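Local coordinates for hypothetical protein PHS013 (Pyrococcus horikoshii, PDB 1WMI) that is a RelE/ParE-family toxin of a type II toxin-antitoxin system, probably an mRNA-cleaving inhibitor of translation held in check by its bound antitoxin, at residues D55-Y68 against W72-G86. Residues are numbered along the deposited sequence; the frame is centred on the assembly and turned at random.
Sequences DLYRARLGDYRVIY and WKDKVIKILKLKPRG
Arg65 reaches past its antiparallel partner Lys83 to the chain beyond. Its side chain bends at chi3 (-69°), and NE meets Pro84 O at 2.8 Å, nearly along the C=O axis, with that oxygen in the guanidinium plane. Lys83 CB lies over one face of that guanidinium and Gly86 CA over the other, while NH1 and NH2 each form a salt bridge to an acidic side chain of the chain of another protein. Arg60 NH2 donates to Arg85 O at 2.7 Å, so two arginines bind carbonyls of the chain that leaves the strand, though Arg85 and Gly86 are poorly ordered. On the same face of the sheet as Arg65, Ile67 CD1 meets the aliphatic CD of Lys83 at 3.7 Å. A classic beta bulge follows, where Ile67 O accepts from both Leu80 N and Lys81 N and the register shifts by one residue. On the opposite face Val66 CG1 packs tightly alongside Leu82 CD2 (3.4 Å). Tyr68 CD1 lies 3.6 Å from Ile77 CG2, the two side chains side by side. At the far end Trp72 NE1 makes a weak hydrogen bond to Asp55 OD1 (3.2 Å), ring and carboxylate planes 69° apart; Asp55 OD2 is bound by Thr51 N. The hairpin of strands 65-71 and 76-83 lies mid-sheet, between strands 54-60 and 4-8; helix 20-33 packs on the Val66 and Ile79 face, and the other protein chain reaches Arg65 and Lys83 on the opposite face.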
ATOM      1  N   ASP A  55      16.130   4.927   4.849  1.00 44.37           N
ATOM      2  CA  ASP A  55      14.700   4.758   5.009  1.00 40.33           C
ATOM      3  C   ASP A  55      14.436   3.270   4.927  1.00 39.30           C
ATOM      4  O   ASP A  55      15.162   2.546   4.243  1.00 38.49           O
ATOM      5  CB  ASP A  55      13.944   5.456   3.879  1.00 39.21           C
ATOM      6  CG  ASP A  55      14.060   6.952   3.938  1.00 37.07           C
ATOM      7  OD1 ASP A  55      13.642   7.614   2.968  1.00 34.88           O
ATOM      8  OD2 ASP A  55      14.557   7.464   4.958  1.00 40.20           O
ATOM      9  N   LEU A  56      13.410   2.817   5.643  1.00 38.34           N
ATOM     10  CA  LEU A  56      13.011   1.419   5.609  1.00 36.52           C
ATOM     11  C   LEU A  56      11.738   1.434   4.777  1.00 35.99           C
ATOM     12  O   LEU A  56      10.955   2.379   4.851  1.00 36.84           O
ATOM     13  CB  LEU A  56      12.722   0.883   7.012  1.00 37.11           C
ATOM     14  CG  LEU A  56      13.910   0.615   7.935  1.00 36.64           C
ATOM     15  CD1 LEU A  56      13.399   0.275   9.308  1.00 37.78           C
ATOM     16  CD2 LEU A  56      14.752  -0.525   7.393  1.00 37.51           C
ATOM     17  N   TYR A  57      11.553   0.401   3.966  1.00 33.95           N
ATOM     18  CA  TYR A  57      10.387   0.304   3.108  1.00 32.91           C
ATOM     19  C   TYR A  57       9.858  -1.124   3.096  1.00 32.35           C
ATOM     20  O   TYR A  57      10.549  -2.056   3.507  1.00 29.41           O
ATOM     21  CB  TYR A  57      10.766   0.706   1.675  1.00 33.72           C
ATOM     22  CG  TYR A  57      11.147   2.162   1.507  1.00 34.65           C
ATOM     23  CD1 TYR A  57      10.168   3.148   1.397  1.00 32.93           C
ATOM     24  CD2 TYR A  57      12.487   2.556   1.468  1.00 32.46           C
ATOM     25  CE1 TYR A  57      10.509   4.480   1.251  1.00 31.33           C
ATOM     26  CE2 TYR A  57      12.837   3.893   1.321  1.00 31.18           C
ATOM     27  CZ  TYR A  57      11.838   4.847   1.212  1.00 31.93           C
ATOM     28  OH  TYR A  57      12.157   6.169   1.049  1.00 33.29           O
ATOM     29  N   ARG A  58       8.621  -1.278   2.640  1.00 32.43           N
ATOM     30  CA  ARG A  58       8.006  -2.590   2.508  1.00 32.70           C
ATOM     31  C   ARG A  58       7.423  -2.668   1.111  1.00 32.44           C
ATOM     32  O   ARG A  58       6.580  -1.849   0.736  1.00 31.67           O
ATOM     33  CB  ARG A  58       6.871  -2.811   3.508  1.00 32.21           C
ATOM     34  CG  ARG A  58       6.239  -4.197   3.345  1.00 33.67           C
ATOM     35  CD  ARG A  58       4.723  -4.136   3.242  1.00 37.72           C
ATOM     36  NE  ARG A  58       4.267  -3.272   2.158  1.00 39.96           N
ATOM     37  CZ  ARG A  58       3.009  -2.873   2.011  1.00 40.35           C
ATOM     38  NH1 ARG A  58       2.671  -2.088   0.998  1.00 44.05           N
ATOM     39  NH2 ARG A  58       2.089  -3.255   2.881  1.00 39.11           N
ATOM     40  N   ALA A  59       7.876  -3.651   0.344  1.00 31.58           N
ATOM     41  CA  ALA A  59       7.383  -3.841  -1.008  1.00 31.60           C
ATOM     42  C   ALA A  59       6.565  -5.116  -1.049  1.00 32.89           C
ATOM     43  O   ALA A  59       6.863  -6.084  -0.346  1.00 33.83           O
ATOM     44  CB  ALA A  59       8.537  -3.933  -1.987  1.00 29.04           C
ATOM     45  N   ARG A  60       5.526  -5.104  -1.872  1.00 34.56           N
ATOM     46  CA  ARG A  60       4.664  -6.261  -2.019  1.00 35.98           C
ATOM     47  C   ARG A  60       4.909  -6.885  -3.398  1.00 36.74           C
ATOM     48  O   ARG A  60       4.746  -6.231  -4.437  1.00 33.20           O
ATOM     49  CB  ARG A  60       3.197  -5.836  -1.843  1.00 38.55           C
ATOM     50  CG  ARG A  60       2.212  -6.991  -1.739  1.00 44.28           C
ATOM     51  CD  ARG A  60       0.807  -6.508  -1.399  1.00 47.46           C
ATOM     52  NE  ARG A  60       0.699  -6.027  -0.022  1.00 51.53           N
ATOM     53  CZ  ARG A  60       0.825  -6.798   1.057  1.00 52.49           C
ATOM     54  NH1 ARG A  60       0.705  -6.268   2.269  1.00 51.29           N
ATOM     55  NH2 ARG A  60       1.066  -8.099   0.932  1.00 53.72           N
ATOM     56  N   LEU A  61       5.336  -8.144  -3.405  1.00 36.80           N
ATOM     57  CA  LEU A  61       5.593  -8.831  -4.659  1.00 39.14           C
ATOM     58  C   LEU A  61       4.491  -9.834  -4.979  1.00 41.12           C
ATOM     59  O   LEU A  61       4.609 -10.625  -5.912  1.00 43.78           O
ATOM     60  CB  LEU A  61       6.955  -9.530  -4.612  1.00 39.68           C
ATOM     61  CG  LEU A  61       8.176  -8.662  -4.951  1.00 39.95           C
ATOM     62  CD1 LEU A  61       8.322  -7.521  -3.952  1.00 39.12           C
ATOM     63  CD2 LEU A  61       9.418  -9.526  -4.954  1.00 38.55           C
ATOM     64  N   GLY A  62       3.410  -9.787  -4.209  1.00 43.50           N
ATOM     65  CA  GLY A  62       2.307 -10.707  -4.430  1.00 43.13           C
ATOM     66  C   GLY A  62       2.122 -11.657  -3.262  1.00 43.63           C
ATOM     67  O   GLY A  62       1.576 -11.277  -2.223  1.00 43.84           O
ATOM     68  N   ASP A  63       2.593 -12.890  -3.423  1.00 43.11           N
ATOM     69  CA  ASP A  63       2.468 -13.898  -2.378  1.00 42.98           C
ATOM     70  C   ASP A  63       3.310 -13.607  -1.142  1.00 43.20           C
ATOM     71  O   ASP A  63       3.178 -14.284  -0.118  1.00 45.38           O
ATOM     72  CB  ASP A  63       2.830 -15.282  -2.924  1.00 45.10           C
ATOM     73  CG  ASP A  63       1.928 -15.710  -4.068  1.00 44.72           C
ATOM     74  OD1 ASP A  63       2.148 -16.800  -4.635  1.00 45.05           O
ATOM     75  OD2 ASP A  63       1.001 -14.958  -4.408  1.00 45.72           O
ATOM     76  N   TYR A  64       4.171 -12.600  -1.226  1.00 40.48           N
ATOM     77  CA  TYR A  64       5.013 -12.253  -0.092  1.00 38.32           C
ATOM     78  C   TYR A  64       5.422 -10.787  -0.119  1.00 36.68           C
ATOM     79  O   TYR A  64       5.169 -10.080  -1.092  1.00 35.70           O
ATOM     80  CB  TYR A  64       6.251 -13.157  -0.057  1.00 37.39           C
ATOM     81  CG  TYR A  64       7.180 -12.994  -1.238  1.00 37.10           C
ATOM     82  CD1 TYR A  64       8.317 -12.186  -1.151  1.00 36.78           C
ATOM     83  CD2 TYR A  64       6.921 -13.644  -2.449  1.00 36.24           C
ATOM     84  CE1 TYR A  64       9.178 -12.027  -2.246  1.00 35.66           C
ATOM     85  CE2 TYR A  64       7.772 -13.489  -3.547  1.00 36.00           C
ATOM     86  CZ  TYR A  64       8.896 -12.681  -3.438  1.00 36.37           C
ATOM     87  OH  TYR A  64       9.725 -12.516  -4.529  1.00 37.04           O
ATOM     88  N   ARG A  65       6.042 -10.341   0.965  1.00 36.34           N
ATOM     89  CA  ARG A  65       6.492  -8.960   1.092  1.00 37.51           C
ATOM     90  C   ARG A  65       7.990  -8.887   1.376  1.00 36.07           C
ATOM     91  O   ARG A  65       8.548  -9.760   2.049  1.00 34.77           O
ATOM     92  CB  ARG A  65       5.734  -8.269   2.227  1.00 38.62           C
ATOM     93  CG  ARG A  65       4.242  -8.095   1.978  1.00 40.75           C
ATOM     94  CD  ARG A  65       3.530  -7.674   3.251  1.00 41.18           C
ATOM     95  NE  ARG A  65       3.522  -8.756   4.231  1.00 45.38           N
ATOM     96  CZ  ARG A  65       3.360  -8.585   5.538  1.00 47.01           C
ATOM     97  NH1 ARG A  65       3.365  -9.637   6.349  1.00 48.65           N
ATOM     98  NH2 ARG A  65       3.209  -7.366   6.037  1.00 46.08           N
ATOM     99  N   VAL A  66       8.642  -7.853   0.854  1.00 31.42           N
ATOM    100  CA  VAL A  66      10.065  -7.686   1.093  1.00 28.70           C
ATOM    101  C   VAL A  66      10.299  -6.338   1.757  1.00 28.09           C
ATOM    102  O   VAL A  66       9.725  -5.325   1.344  1.00 27.61           O
ATOM    103  CB  VAL A  66      10.892  -7.756  -0.225  1.00 28.38           C
ATOM    104  CG1 VAL A  66      10.577  -9.035  -0.985  1.00 25.25           C
ATOM    105  CG2 VAL A  66      10.603  -6.553  -1.085  1.00 28.76           C
ATOM    106  N   ILE A  67      11.119  -6.335   2.805  1.00 26.82           N
ATOM    107  CA  ILE A  67      11.462  -5.108   3.514  1.00 26.41           C
ATOM    108  C   ILE A  67      12.915  -4.765   3.203  1.00 27.51           C
ATOM    109  O   ILE A  67      13.796  -5.621   3.276  1.00 28.80           O
ATOM    110  CB  ILE A  67      11.283  -5.257   5.039  1.00 25.26           C
ATOM    111  CG1 ILE A  67       9.828  -5.595   5.357  1.00 26.46           C
ATOM    112  CG2 ILE A  67      11.656  -3.955   5.734  1.00 25.56           C
ATOM    113  CD1 ILE A  67       9.493  -5.552   6.852  1.00 24.82           C
ATOM    114  N   TYR A  68      13.163  -3.508   2.855  1.00 29.53           N
ATOM    115  CA  TYR A  68      14.504  -3.083   2.489  1.00 28.45           C
ATOM    116  C   TYR A  68      14.815  -1.671   2.935  1.00 29.46           C
ATOM    117  O   TYR A  68      13.922  -0.917   3.316  1.00 33.78           O
ATOM    118  CB  TYR A  68      14.683  -3.191   0.969  1.00 27.65           C
ATOM    119  CG  TYR A  68      13.818  -2.255   0.144  1.00 23.52           C
ATOM    120  CD1 TYR A  68      14.302  -1.027  -0.290  1.00 21.36           C
ATOM    121  CD2 TYR A  68      12.529  -2.626  -0.240  1.00 24.62           C
ATOM    122  CE1 TYR A  68      13.532  -0.188  -1.095  1.00 18.62           C
ATOM    123  CE2 TYR A  68      11.750  -1.798  -1.043  1.00 22.58           C
ATOM    124  CZ  TYR A  68      12.261  -0.579  -1.470  1.00 20.76           C
ATOM    125  OH  TYR A  68      11.506   0.236  -2.280  1.00 19.73           O
ATOM    126  N   TRP A  72      20.486   6.813   0.844  1.00 38.89           N
ATOM    127  CA  TRP A  72      20.591   7.800  -0.214  1.00 40.70           C
ATOM    128  C   TRP A  72      21.988   8.352  -0.418  1.00 42.22           C
ATOM    129  O   TRP A  72      22.384   8.617  -1.546  1.00 42.93           O
ATOM    130  CB  TRP A  72      19.616   8.948   0.043  1.00 40.09           C
ATOM    131  CG  TRP A  72      18.201   8.481   0.189  1.00 38.27           C
ATOM    132  CD1 TRP A  72      17.552   8.196   1.353  1.00 38.41           C
ATOM    133  CD2 TRP A  72      17.266   8.222  -0.868  1.00 34.80           C
ATOM    134  NE1 TRP A  72      16.268   7.779   1.091  1.00 38.13           N
ATOM    135  CE2 TRP A  72      16.064   7.785  -0.263  1.00 36.64           C
ATOM    136  CE3 TRP A  72      17.323   8.314  -2.265  1.00 31.96           C
ATOM    137  CZ2 TRP A  72      14.925   7.442  -1.009  1.00 38.16           C
ATOM    138  CZ3 TRP A  72      16.195   7.974  -3.007  1.00 34.27           C
ATOM    139  CH2 TRP A  72      15.009   7.543  -2.376  1.00 37.35           C
ATOM    140  N   LYS A  73      22.734   8.514   0.671  1.00 45.06           N
ATOM    141  CA  LYS A  73      24.090   9.056   0.605  1.00 45.00           C
ATOM    142  C   LYS A  73      25.023   8.168  -0.205  1.00 43.52           C
ATOM    143  O   LYS A  73      25.721   8.638  -1.103  1.00 43.38           O
ATOM    144  CB  LYS A  73      24.653   9.228   2.018  1.00 48.09           C
ATOM    145  CG  LYS A  73      25.895  10.112   2.099  1.00 52.34           C
ATOM    146  CD  LYS A  73      27.137   9.340   2.539  1.00 54.79           C
ATOM    147  CE  LYS A  73      27.820   8.621   1.389  1.00 57.67           C
ATOM    148  NZ  LYS A  73      28.579   9.519   0.480  1.00 59.14           N
ATOM    149  N   ASP A  74      25.027   6.878   0.112  1.00 43.92           N
ATOM    150  CA  ASP A  74      25.883   5.917  -0.579  1.00 44.75           C
ATOM    151  C   ASP A  74      25.198   5.265  -1.778  1.00 42.99           C
ATOM    152  O   ASP A  74      25.848   4.584  -2.570  1.00 42.71           O
ATOM    153  CB  ASP A  74      26.313   4.815   0.389  1.00 48.30           C
ATOM    154  CG  ASP A  74      27.056   5.346   1.594  1.00 51.48           C
ATOM    155  OD1 ASP A  74      26.719   4.939   2.724  1.00 53.16           O
ATOM    156  OD2 ASP A  74      27.992   6.150   1.417  1.00 54.64           O
ATOM    157  N   LYS A  75      23.891   5.474  -1.903  1.00 41.19           N
ATOM    158  CA  LYS A  75      23.109   4.881  -2.987  1.00 40.47           C
ATOM    159  C   LYS A  75      23.138   3.356  -2.856  1.00 37.38           C
ATOM    160  O   LYS A  75      23.431   2.637  -3.802  1.00 35.82           O
ATOM    161  CB  LYS A  75      23.658   5.313  -4.353  1.00 43.32           C
ATOM    162  CG  LYS A  75      23.538   6.812  -4.617  1.00 48.95           C
ATOM    163  CD  LYS A  75      23.663   7.151  -6.099  1.00 52.76           C
ATOM    164  CE  LYS A  75      25.067   6.911  -6.637  1.00 54.83           C
ATOM    165  NZ  LYS A  75      25.160   7.316  -8.073  1.00 58.26           N
ATOM    166  N   VAL A  76      22.841   2.869  -1.658  1.00 36.63           N
ATOM    167  CA  VAL A  76      22.835   1.439  -1.396  1.00 35.00           C
ATOM    168  C   VAL A  76      21.465   0.998  -0.915  1.00 34.63           C
ATOM    169  O   VAL A  76      20.918   1.564   0.036  1.00 35.70           O
ATOM    170  CB  VAL A  76      23.886   1.065  -0.328  1.00 35.16           C
ATOM    171  CG1 VAL A  76      23.709  -0.370   0.110  1.00 35.67           C
ATOM    172  CG2 VAL A  76      25.268   1.259  -0.891  1.00 35.05           C
ATOM    173  N   ILE A  77      20.912  -0.002  -1.594  1.00 32.25           N
ATOM    174  CA  ILE A  77      19.611  -0.557  -1.250  1.00 30.73           C
ATOM    175  C   ILE A  77      19.873  -1.947  -0.692  1.00 31.06           C
ATOM    176  O   ILE A  77      20.553  -2.761  -1.317  1.00 32.51           O
ATOM    177  CB  ILE A  77      18.697  -0.666  -2.491  1.00 30.22           C
ATOM    178  CG1 ILE A  77      18.413   0.738  -3.040  1.00 27.57           C
ATOM    179  CG2 ILE A  77      17.397  -1.377  -2.128  1.00 26.57           C
ATOM    180  CD1 ILE A  77      17.408   0.764  -4.164  1.00 24.71           C
ATOM    181  N   LYS A  78      19.352  -2.223   0.493  1.00 31.02           N
ATOM    182  CA  LYS A  78      19.586  -3.525   1.089  1.00 30.44           C
ATOM    183  C   LYS A  78      18.275  -4.220   1.311  1.00 29.47           C
ATOM    184  O   LYS A  78      17.348  -3.634   1.863  1.00 29.25           O
ATOM    185  CB  LYS A  78      20.316  -3.391   2.429  1.00 30.08           C
ATOM    186  CG  LYS A  78      21.672  -2.708   2.354  1.00 33.44           C
ATOM    187  CD  LYS A  78      22.341  -2.667   3.722  1.00 36.01           C
ATOM    188  CE  LYS A  78      23.589  -1.815   3.700  1.00 37.23           C
ATOM    189  NZ  LYS A  78      24.256  -1.824   5.027  1.00 41.34           N
ATOM    190  N   ILE A  79      18.200  -5.466   0.851  1.00 28.10           N
ATOM    191  CA  ILE A  79      17.010  -6.276   1.034  1.00 26.76           C
ATOM    192  C   ILE A  79      17.213  -6.886   2.417  1.00 27.15           C
ATOM    193  O   ILE A  79      18.056  -7.760   2.597  1.00 26.04           O
ATOM    194  CB  ILE A  79      16.922  -7.404  -0.024  1.00 26.53           C
ATOM    195  CG1 ILE A  79      17.023  -6.812  -1.438  1.00 25.46           C
ATOM    196  CG2 ILE A  79      15.631  -8.201   0.163  1.00 21.60           C
ATOM    197  CD1 ILE A  79      15.915  -5.855  -1.808  1.00 25.94           C
ATOM    198  N   LEU A  80      16.459  -6.402   3.394  1.00 30.30           N
ATOM    199  CA  LEU A  80      16.578  -6.888   4.761  1.00 33.13           C
ATOM    200  C   LEU A  80      15.914  -8.235   5.039  1.00 34.61           C
ATOM    201  O   LEU A  80      16.563  -9.142   5.561  1.00 36.48           O
ATOM    202  CB  LEU A  80      16.054  -5.834   5.739  1.00 34.26           C
ATOM    203  CG  LEU A  80      16.917  -4.573   5.887  1.00 36.34           C
ATOM    204  CD1 LEU A  80      18.392  -4.955   6.000  1.00 36.66           C
ATOM    205  CD2 LEU A  80      16.725  -3.680   4.695  1.00 36.27           C
ATOM    206  N   LYS A  81      14.631  -8.375   4.715  1.00 35.03           N
ATOM    207  CA  LYS A  81      13.948  -9.643   4.962  1.00 36.29           C
ATOM    208  C   LYS A  81      12.653  -9.825   4.183  1.00 35.71           C
ATOM    209  O   LYS A  81      12.161  -8.900   3.537  1.00 33.90           O
ATOM    210  CB  LYS A  81      13.652  -9.808   6.456  1.00 38.59           C
ATOM    211  CG  LYS A  81      12.566  -8.883   6.971  1.00 40.02           C
ATOM    212  CD  LYS A  81      12.141  -9.253   8.376  1.00 40.81           C
ATOM    213  CE  LYS A  81      11.504 -10.632   8.427  1.00 41.67           C
ATOM    214  NZ  LYS A  81      11.011 -10.937   9.807  1.00 42.07           N
ATOM    215  N   LEU A  82      12.114 -11.041   4.253  1.00 36.61           N
ATOM    216  CA  LEU A  82      10.877 -11.392   3.565  1.00 38.36           C
ATOM    217  C   LEU A  82       9.795 -11.650   4.593  1.00 40.12           C
ATOM    218  O   LEU A  82      10.092 -11.959   5.747  1.00 41.59           O
ATOM    219  CB  LEU A  82      11.068 -12.655   2.732  1.00 36.18           C
ATOM    220  CG  LEU A  82      12.248 -12.682   1.764  1.00 37.67           C
ATOM    221  CD1 LEU A  82      12.241 -13.997   0.996  1.00 39.93           C
ATOM    222  CD2 LEU A  82      12.154 -11.498   0.813  1.00 38.72           C
ATOM    223  N   LYS A  83       8.543 -11.521   4.164  1.00 43.14           N
ATOM    224  CA  LYS A  83       7.392 -11.757   5.026  1.00 44.24           C
ATOM    225  C   LYS A  83       6.235 -12.372   4.229  1.00 45.37           C
ATOM    226  O   LYS A  83       6.149 -12.208   3.006  1.00 42.58           O
ATOM    227  CB  LYS A  83       6.942 -10.451   5.688  1.00 44.83           C
ATOM    228  CG  LYS A  83       7.939  -9.895   6.699  1.00 46.32           C
ATOM    229  CD  LYS A  83       7.437  -8.589   7.300  1.00 49.73           C
ATOM    230  CE  LYS A  83       6.609  -8.800   8.567  1.00 50.34           C
ATOM    231  NZ  LYS A  83       7.473  -9.009   9.762  1.00 52.78           N
ATOM    232  N   PRO A  84       5.336 -13.098   4.919  1.00 46.69           N
ATOM    233  CA  PRO A  84       4.179 -13.746   4.291  1.00 48.95           C
ATOM    234  C   PRO A  84       3.281 -12.742   3.581  1.00 51.73           C
ATOM    235  O   PRO A  84       3.524 -11.541   3.630  1.00 51.83           O
ATOM    236  CB  PRO A  84       3.469 -14.404   5.473  1.00 46.08           C
ATOM    237  CG  PRO A  84       4.575 -14.698   6.410  1.00 46.17           C
ATOM    238  CD  PRO A  84       5.394 -13.431   6.352  1.00 46.21           C
ATOM    239  N   ARG A  85       2.241 -13.254   2.929  1.00 57.03           N
ATOM    240  CA  ARG A  85       1.267 -12.441   2.204  1.00 62.41           C
ATOM    241  C   ARG A  85       0.833 -11.301   3.115  1.00 65.41           C
ATOM    242  O   ARG A  85       0.604 -10.164   2.675  1.00 65.48           O
ATOM    243  CB  ARG A  85       0.027 -13.282   1.890  1.00 64.26           C
ATOM    244  CG  ARG A  85      -0.615 -13.013   0.545  1.00 67.95           C
ATOM    245  CD  ARG A  85       0.108 -13.785  -0.533  1.00 72.20           C
ATOM    246  NE  ARG A  85      -0.649 -14.930  -1.040  1.00 74.99           N
ATOM    247  CZ  ARG A  85      -1.052 -15.050  -2.301  1.00 75.73           C
ATOM    248  NH1 ARG A  85      -0.773 -14.095  -3.177  1.00 76.85           N
ATOM    249  NH2 ARG A  85      -1.729 -16.121  -2.690  1.00 75.80           N
ATOM    250  N   GLY A  86       0.751 -11.650   4.395  1.00 68.76           N
ATOM    251  CA  GLY A  86       0.301 -10.756   5.443  1.00 73.54           C
ATOM    252  C   GLY A  86      -0.915 -11.547   5.852  1.00 77.07           C
ATOM    253  O   GLY A  86      -1.943 -11.512   5.161  1.00 77.97           O
TER